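Local atomic coordinates of citrate synthase (Metallosphaera sedula, PDB entry 6ABW), a protein that probably catalyses the condensation of oxaloacetate with acetyl-CoA and water to give citrate and CoA in the tricarboxylic acid cycle. Residues V59-L62 and L68-K71; N294-K299 and V331-G336. One frame throughout, in Å; residues are numbered along the deposited sequence.

Interaction 1 (V59-L62 and L68-K71); sequences VVHL and LPTK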
ATOM      1  N   VAL A  59      24.727   6.328   7.826  1.00 12.36           N
ATOM      2  CA  VAL A  59      23.982   6.661   6.664  1.00 11.86           C
ATOM      3  C   VAL A  59      22.469   6.883   6.977  1.00 10.89           C
ATOM      4  O   VAL A  59      21.843   7.732   6.375  1.00 10.81           O
ATOM      5  CB  VAL A  59      24.216   5.582   5.532  1.00 12.61           C
ATOM      6  CG1 VAL A  59      23.256   5.786   4.389  1.00 13.04           C
ATOM      7  CG2 VAL A  59      25.631   5.622   5.015  1.00 13.47           C
ATOM      8  N   VAL A  60      21.927   6.155   7.944  1.00 11.68           N
ATOM      9  CA  VAL A  60      20.578   6.458   8.426  1.00 11.85           C
ATOM     10  C   VAL A  60      20.494   7.926   8.887  1.00 12.41           C
ATOM     11  O   VAL A  60      19.643   8.678   8.484  1.00 12.44           O
ATOM     12  CB  VAL A  60      20.231   5.534   9.581  1.00 11.51           C
ATOM     13  CG1 VAL A  60      18.931   5.963  10.232  1.00 12.17           C
ATOM     14  CG2 VAL A  60      20.068   4.083   9.084  1.00 12.49           C
ATOM     15  N   HIS A  61      21.486   8.346   9.692  1.00 14.04           N
ATOM     16  CA  HIS A  61      21.545   9.749  10.157  1.00 13.32           C
ATOM     17  C   HIS A  61      21.698  10.729   9.013  1.00 13.14           C
ATOM     18  O   HIS A  61      21.001  11.729   8.967  1.00 13.64           O
ATOM     19  CB  HIS A  61      22.651   9.880  11.227  1.00 14.62           C
ATOM     20  CG  HIS A  61      22.607  11.165  11.974  1.00 16.91           C
ATOM     21  ND1 HIS A  61      22.914  12.375  11.402  1.00 16.38           N
ATOM     22  CD2 HIS A  61      22.122  11.445  13.216  1.00 18.71           C
ATOM     23  CE1 HIS A  61      22.688  13.345  12.272  1.00 18.16           C
ATOM     24  NE2 HIS A  61      22.197  12.806  13.377  1.00 18.01           N
ATOM     25  N   LEU A  62      22.533  10.427   8.026  1.00 12.58           N
ATOM     26  CA  LEU A  62      22.680  11.271   6.856  1.00 13.12           C
ATOM     27  C   LEU A  62      21.424  11.451   6.059  1.00 13.01           C
ATOM     28  O   LEU A  62      21.102  12.556   5.646  1.00 14.05           O
ATOM     29  CB  LEU A  62      23.804  10.678   5.966  1.00 14.15           C
ATOM     30  CG  LEU A  62      24.039  11.280   4.611  1.00 16.84           C
ATOM     31  CD1 LEU A  62      24.554  12.702   4.814  1.00 17.01           C
ATOM     32  CD2 LEU A  62      25.028  10.367   3.846  1.00 16.63           C
ATOM     33  N   LEU A  68      26.337  13.526   8.230  1.00 15.64           N
ATOM     34  CA  LEU A  68      26.891  12.464   8.988  1.00 15.11           C
ATOM     35  C   LEU A  68      26.924  12.880  10.455  1.00 15.74           C
ATOM     36  O   LEU A  68      27.011  14.059  10.747  1.00 14.86           O
ATOM     37  CB  LEU A  68      28.274  12.057   8.529  1.00 16.79           C
ATOM     38  CG  LEU A  68      28.256  11.452   7.117  1.00 17.82           C
ATOM     39  CD1 LEU A  68      29.619  11.480   6.500  1.00 20.16           C
ATOM     40  CD2 LEU A  68      27.704  10.034   7.183  1.00 18.90           C
ATOM     41  N   PRO A  69      26.737  11.920  11.372  1.00 14.87           N
ATOM     42  CA  PRO A  69      26.569  12.351  12.742  1.00 16.65           C
ATOM     43  C   PRO A  69      27.869  12.611  13.490  1.00 18.12           C
ATOM     44  O   PRO A  69      28.886  11.950  13.245  1.00 16.73           O
ATOM     45  CB  PRO A  69      25.898  11.123  13.398  1.00 17.37           C
ATOM     46  CG  PRO A  69      26.441   9.954  12.616  1.00 17.03           C
ATOM     47  CD  PRO A  69      26.573  10.486  11.217  1.00 17.81           C
ATOM     48  N   THR A  70      27.777  13.462  14.527  1.00 20.35           N
ATOM     49  CA  THR A  70      28.791  13.489  15.582  1.00 21.40           C
ATOM     50  C   THR A  70      28.733  12.278  16.448  1.00 24.61           C
ATOM     51  O   THR A  70      27.725  11.535  16.420  1.00 21.63           O
ATOM     52  CB  THR A  70      28.584  14.693  16.516  1.00 21.25           C
ATOM     53  OG1 THR A  70      27.330  14.580  17.193  1.00 19.80           O
ATOM     54  CG2 THR A  70      28.561  15.952  15.749  1.00 21.73           C
ATOM     55  N   LYS A  71      29.771  12.069  17.258  1.00 21.83           N
ATOM     56  CA  LYS A  71      29.774  10.964  18.247  1.00 28.70           C
ATOM     57  C   LYS A  71      28.486  10.905  19.092  1.00 26.33           C
ATOM     58  O   LYS A  71      27.915   9.840  19.306  1.00 26.37           O
ATOM     59  CB  LYS A  71      30.930  11.103  19.225  1.00 35.09           C
ATOM     60  CG  LYS A  71      32.274  10.589  18.778  1.00 42.01           C
ATOM     61  CD  LYS A  71      33.334  10.949  19.832  1.00 48.14           C
ATOM     62  CE  LYS A  71      34.732  11.012  19.233  1.00 55.26           C
ATOM     63  NZ  LYS A  71      35.183   9.653  18.816  1.00 60.61           N
TER

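Interaction 2 (N294-K299 and V331-G336); sequences NSDARK and VFYALG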
ATOM      1  N   ASN A 294      32.963 -20.676   1.990  1.00 45.50           N
ATOM      2  CA  ASN A 294      32.071 -21.821   1.807  1.00 39.72           C
ATOM      3  C   ASN A 294      32.116 -22.238   0.323  1.00 38.50           C
ATOM      4  O   ASN A 294      31.924 -21.407  -0.561  1.00 34.38           O
ATOM      5  CB  ASN A 294      30.661 -21.451   2.218  1.00 41.88           C
ATOM      6  CG  ASN A 294      29.645 -22.464   1.749  1.00 50.96           C
ATOM      7  OD1 ASN A 294      28.911 -22.254   0.773  1.00 55.96           O
ATOM      8  ND2 ASN A 294      29.622 -23.601   2.417  1.00 59.30           N
ATOM      9  N   SER A 295      32.344 -23.513   0.042  1.00 39.54           N
ATOM     10  CA  SER A 295      32.575 -23.941  -1.340  1.00 37.00           C
ATOM     11  C   SER A 295      31.324 -23.810  -2.241  1.00 33.18           C
ATOM     12  O   SER A 295      31.450 -23.600  -3.453  1.00 29.36           O
ATOM     13  CB  SER A 295      33.147 -25.336  -1.369  1.00 40.08           C
ATOM     14  OG  SER A 295      32.117 -26.233  -1.069  1.00 45.08           O
ATOM     15  N   ASP A 296      30.120 -23.860  -1.667  1.00 31.62           N
ATOM     16  CA  ASP A 296      28.895 -23.577  -2.439  1.00 30.29           C
ATOM     17  C   ASP A 296      28.809 -22.067  -2.882  1.00 23.99           C
ATOM     18  O   ASP A 296      28.633 -21.731  -4.068  1.00 22.40           O
ATOM     19  CB  ASP A 296      27.654 -23.952  -1.646  1.00 37.94           C
ATOM     20  CG  ASP A 296      26.605 -24.610  -2.507  1.00 45.78           C
ATOM     21  OD1 ASP A 296      26.450 -24.228  -3.684  1.00 54.96           O
ATOM     22  OD2 ASP A 296      25.951 -25.548  -2.016  1.00 55.40           O
ATOM     23  N   ALA A 297      28.932 -21.185  -1.896  1.00 21.44           N
ATOM     24  CA  ALA A 297      29.024 -19.757  -2.136  1.00 19.53           C
ATOM     25  C   ALA A 297      30.157 -19.415  -3.092  1.00 19.84           C
ATOM     26  O   ALA A 297      30.005 -18.562  -3.961  1.00 16.74           O
ATOM     27  CB  ALA A 297      29.167 -18.986  -0.832  1.00 21.19           C
ATOM     28  N   ARG A 298      31.281 -20.116  -2.966  1.00 21.16           N
ATOM     29  CA  ARG A 298      32.475 -19.848  -3.794  1.00 21.03           C
ATOM     30  C   ARG A 298      32.168 -20.184  -5.257  1.00 18.20           C
ATOM     31  O   ARG A 298      32.554 -19.448  -6.151  1.00 17.02           O
ATOM     32  CB  ARG A 298      33.665 -20.695  -3.305  1.00 27.09           C
ATOM     33  CG  ARG A 298      35.000 -20.287  -3.919  1.00 34.27           C
ATOM     34  CD  ARG A 298      36.040 -21.382  -3.675  1.00 44.19           C
ATOM     35  NE  ARG A 298      37.415 -20.916  -3.878  1.00 57.31           N
ATOM     36  CZ  ARG A 298      38.509 -21.698  -3.922  1.00 66.56           C
ATOM     37  NH1 ARG A 298      39.706 -21.143  -4.107  1.00 65.87           N
ATOM     38  NH2 ARG A 298      38.430 -23.030  -3.796  1.00 69.49           N
ATOM     39  N   LYS A 299      31.489 -21.302  -5.473  1.00 15.58           N
ATOM     40  CA  LYS A 299      31.105 -21.761  -6.770  1.00 18.13           C
ATOM     41  C   LYS A 299      30.248 -20.703  -7.506  1.00 15.70           C
ATOM     42  O   LYS A 299      30.484 -20.396  -8.714  1.00 14.91           O
ATOM     43  CB  LYS A 299      30.350 -23.073  -6.552  1.00 23.91           C
ATOM     44  CG  LYS A 299      29.987 -23.900  -7.730  1.00 31.60           C
ATOM     45  CD  LYS A 299      29.120 -25.092  -7.308  1.00 34.28           C
ATOM     46  CE  LYS A 299      27.703 -24.657  -6.886  1.00 40.75           C
ATOM     47  NZ  LYS A 299      26.698 -25.759  -7.043  1.00 43.02           N
ATOM     48  N   VAL A 331      26.491 -11.959  -2.444  1.00 10.31           N
ATOM     49  CA  VAL A 331      26.736 -11.510  -1.075  1.00 10.90           C
ATOM     50  C   VAL A 331      25.705 -12.117  -0.129  1.00 10.72           C
ATOM     51  O   VAL A 331      26.059 -12.743   0.891  1.00 11.56           O
ATOM     52  CB  VAL A 331      26.746  -9.979  -0.975  1.00 11.46           C
ATOM     53  CG1 VAL A 331      26.839  -9.519   0.448  1.00 13.09           C
ATOM     54  CG2 VAL A 331      27.937  -9.394  -1.730  1.00 11.78           C
ATOM     55  N   PHE A 332      24.434 -11.992  -0.464  1.00  9.57           N
ATOM     56  CA  PHE A 332      23.407 -12.496   0.454  1.00 10.64           C
ATOM     57  C   PHE A 332      23.469 -14.008   0.657  1.00 10.18           C
ATOM     58  O   PHE A 332      23.364 -14.530   1.810  1.00 11.11           O
ATOM     59  CB  PHE A 332      22.005 -12.105  -0.031  1.00 10.01           C
ATOM     60  CG  PHE A 332      21.752 -10.633  -0.133  1.00 10.20           C
ATOM     61  CD1 PHE A 332      22.211  -9.718   0.807  1.00 10.55           C
ATOM     62  CD2 PHE A 332      20.956 -10.165  -1.226  1.00 11.29           C
ATOM     63  CE1 PHE A 332      21.929  -8.390   0.693  1.00 10.07           C
ATOM     64  CE2 PHE A 332      20.687  -8.795  -1.289  1.00 11.16           C
ATOM     65  CZ  PHE A 332      21.150  -7.979  -0.291  1.00 10.89           C
ATOM     66  N   TYR A 333      23.702 -14.711  -0.422  1.00 10.96           N
ATOM     67  CA  TYR A 333      23.865 -16.177  -0.354  1.00 13.48           C
ATOM     68  C   TYR A 333      25.057 -16.569   0.509  1.00 12.79           C
ATOM     69  O   TYR A 333      24.920 -17.463   1.352  1.00 13.66           O
ATOM     70  CB  TYR A 333      24.040 -16.750  -1.766  1.00 14.18           C
ATOM     71  CG  TYR A 333      23.889 -18.233  -1.792  1.00 16.07           C
ATOM     72  CD1 TYR A 333      22.650 -18.819  -1.832  1.00 17.08           C
ATOM     73  CD2 TYR A 333      25.017 -19.053  -1.690  1.00 16.89           C
ATOM     74  CE1 TYR A 333      22.532 -20.209  -1.876  1.00 20.80           C
ATOM     75  CE2 TYR A 333      24.910 -20.423  -1.698  1.00 21.12           C
ATOM     76  CZ  TYR A 333      23.680 -20.992  -1.779  1.00 21.66           C
ATOM     77  OH  TYR A 333      23.612 -22.367  -1.807  1.00 25.66           O
ATOM     78  N   ALA A 334      26.166 -15.869   0.345  1.00 12.60           N
ATOM     79  CA  ALA A 334      27.423 -16.176   1.069  1.00 12.47           C
ATOM     80  C   ALA A 334      27.212 -15.918   2.578  1.00 14.76           C
ATOM     81  O   ALA A 334      27.815 -16.560   3.403  1.00 13.87           O
ATOM     82  CB  ALA A 334      28.512 -15.290   0.523  1.00 14.48           C
ATOM     83  N   LEU A 335      26.340 -14.947   2.921  1.00 12.76           N
ATOM     84  CA  LEU A 335      25.957 -14.666   4.290  1.00 15.11           C
ATOM     85  C   LEU A 335      25.087 -15.743   4.914  1.00 15.00           C
ATOM     86  O   LEU A 335      24.975 -15.739   6.145  1.00 17.47           O
ATOM     87  CB  LEU A 335      25.272 -13.323   4.421  1.00 14.26           C
ATOM     88  CG  LEU A 335      26.183 -12.133   4.155  1.00 15.34           C
ATOM     89  CD1 LEU A 335      25.376 -10.899   4.003  1.00 16.89           C
ATOM     90  CD2 LEU A 335      27.262 -11.945   5.272  1.00 16.60           C
ATOM     91  N   GLY A 336      24.438 -16.600   4.118  1.00 13.07           N
ATOM     92  CA  GLY A 336      23.512 -17.655   4.599  1.00 14.37           C
ATOM     93  C   GLY A 336      22.066 -17.447   4.254  1.00 14.15           C
ATOM     94  O   GLY A 336      21.220 -18.213   4.686  1.00 15.35           O
TER
HETATM   95  O   HOH W   1      26.427 -20.196   1.653  1.00 40.35           O

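Interaction 1 (V59-L62 and L68-K71)
His61 offers one face of its imidazole to Pro69, whose CB sits 3.7 Å from the centroid of the His61 ring and 14° off the ring normal, which defines a CH-pi contact. Of the imidazole atoms the attachment carbon is nearest, with His61 CG 3.6 Å from Pro69 CB, while Pro69 CG and CD lie against the CB of the histidine. The histidine CG is anti to the backbone N (chi1 -167°), which brings the ring out from the helix and face-on to the proline. Its rotation is further fixed by the ND1 bond to the carbonyl O of Asp67, and Tyr65 stacks with it. These contacts belong to a helix-loop-helix connection: helix 56-65 ends, the loop doubles back over its last turns, and Thr70 begins helix 71-84 as its N-cap. Pro69 also rests on Leu74 of that second helix. One residue on, Leu62 makes the remaining contact. Its CB lies 4.1 Å from Leu68 CD2, and Leu62 CD1 comes within 3.9 Å of Leu68 N, so the methyl meets the backbone, while the side-chain contact is made by CB. Leu68 holds CG anti to its carbonyl carbon (chi1 -66°), from where the CD2 branch reaches back to the helix. Tyr45 touches both leucines, and from the second subunit Arg381 packs on Leu62 and Arg389 on Leu68.

Interaction 2 (N294-K299 and V331-G336)
Ala297 and Ala334 meet where the two backbones come nearest: Ala297 CB is 3.8 Å from Ala334 CA, and the two methyl carbons, Ala297 CB and Ala334 CB, are 4.0 Å apart. Beside this pair lies Tyr333. With chi1 at -167°, CG opposite the backbone N, the ring extends across to helix 295-315, and there it turns an edge to Ala297, with Tyr333 CD2 4.1 Å from Ala297 CA. Farther out along the ring, Tyr333 OH approaches the carboxylate of Asp296, 3.8 Å from Asp296 CG, with the carboxylate and ring planes 69° apart; at this separation it is a van der Waals approach. A water links the Asn294 side chain to the backbone of Tyr333: it donates to Tyr333 O at 3.1 Å and, weakly, to Asn294 OD1 at 3.3 Å. Behind these contacts stand two helix ends. Asn294 is the N-cap of helix 295-315, its OD1 accepting an almost straight bond from Ala297 N at 2.9 Å. Gly336, at positive phi, closes helix 325-335 in a Schellman motif, and Gly336 N donates to Tyr333 O, the same oxygen the water uses. The tyrosine ring also meets Tyr300, edge-to-face, and Phe238. Replacing Tyr333 with an alanine would probably open a gap beside Ala297 and leave Tyr300 and Phe238 without this aromatic partner. With segment axes 9.2 Å apart and running at 171°, this is close antiparallel helix packing, the start of one helix beside the end of the other, within the largely helical fold of the citrate synthase family.

Overall arrangement
Interaction 1 closes along the chain before interaction 2 opens, and the two lie in separate parts of the subunit: their centres are 31 Å apart and their nearest atoms about 15 Å, so they do not touch. Each centre is 20 Å from that of the chain. They differ in surroundings: residues of the second subunit reach 59-62 and 68-71, whereas no other protein chain of the assembly touches 294-299 or 331-336. Both lie away from the annotated sites; one link along the chain is helix 325-335, which begins at Asp325, a predicted active-site residue, and ends in interaction 2. The acetyl-CoA pocket is formed by residues between 228 and 320.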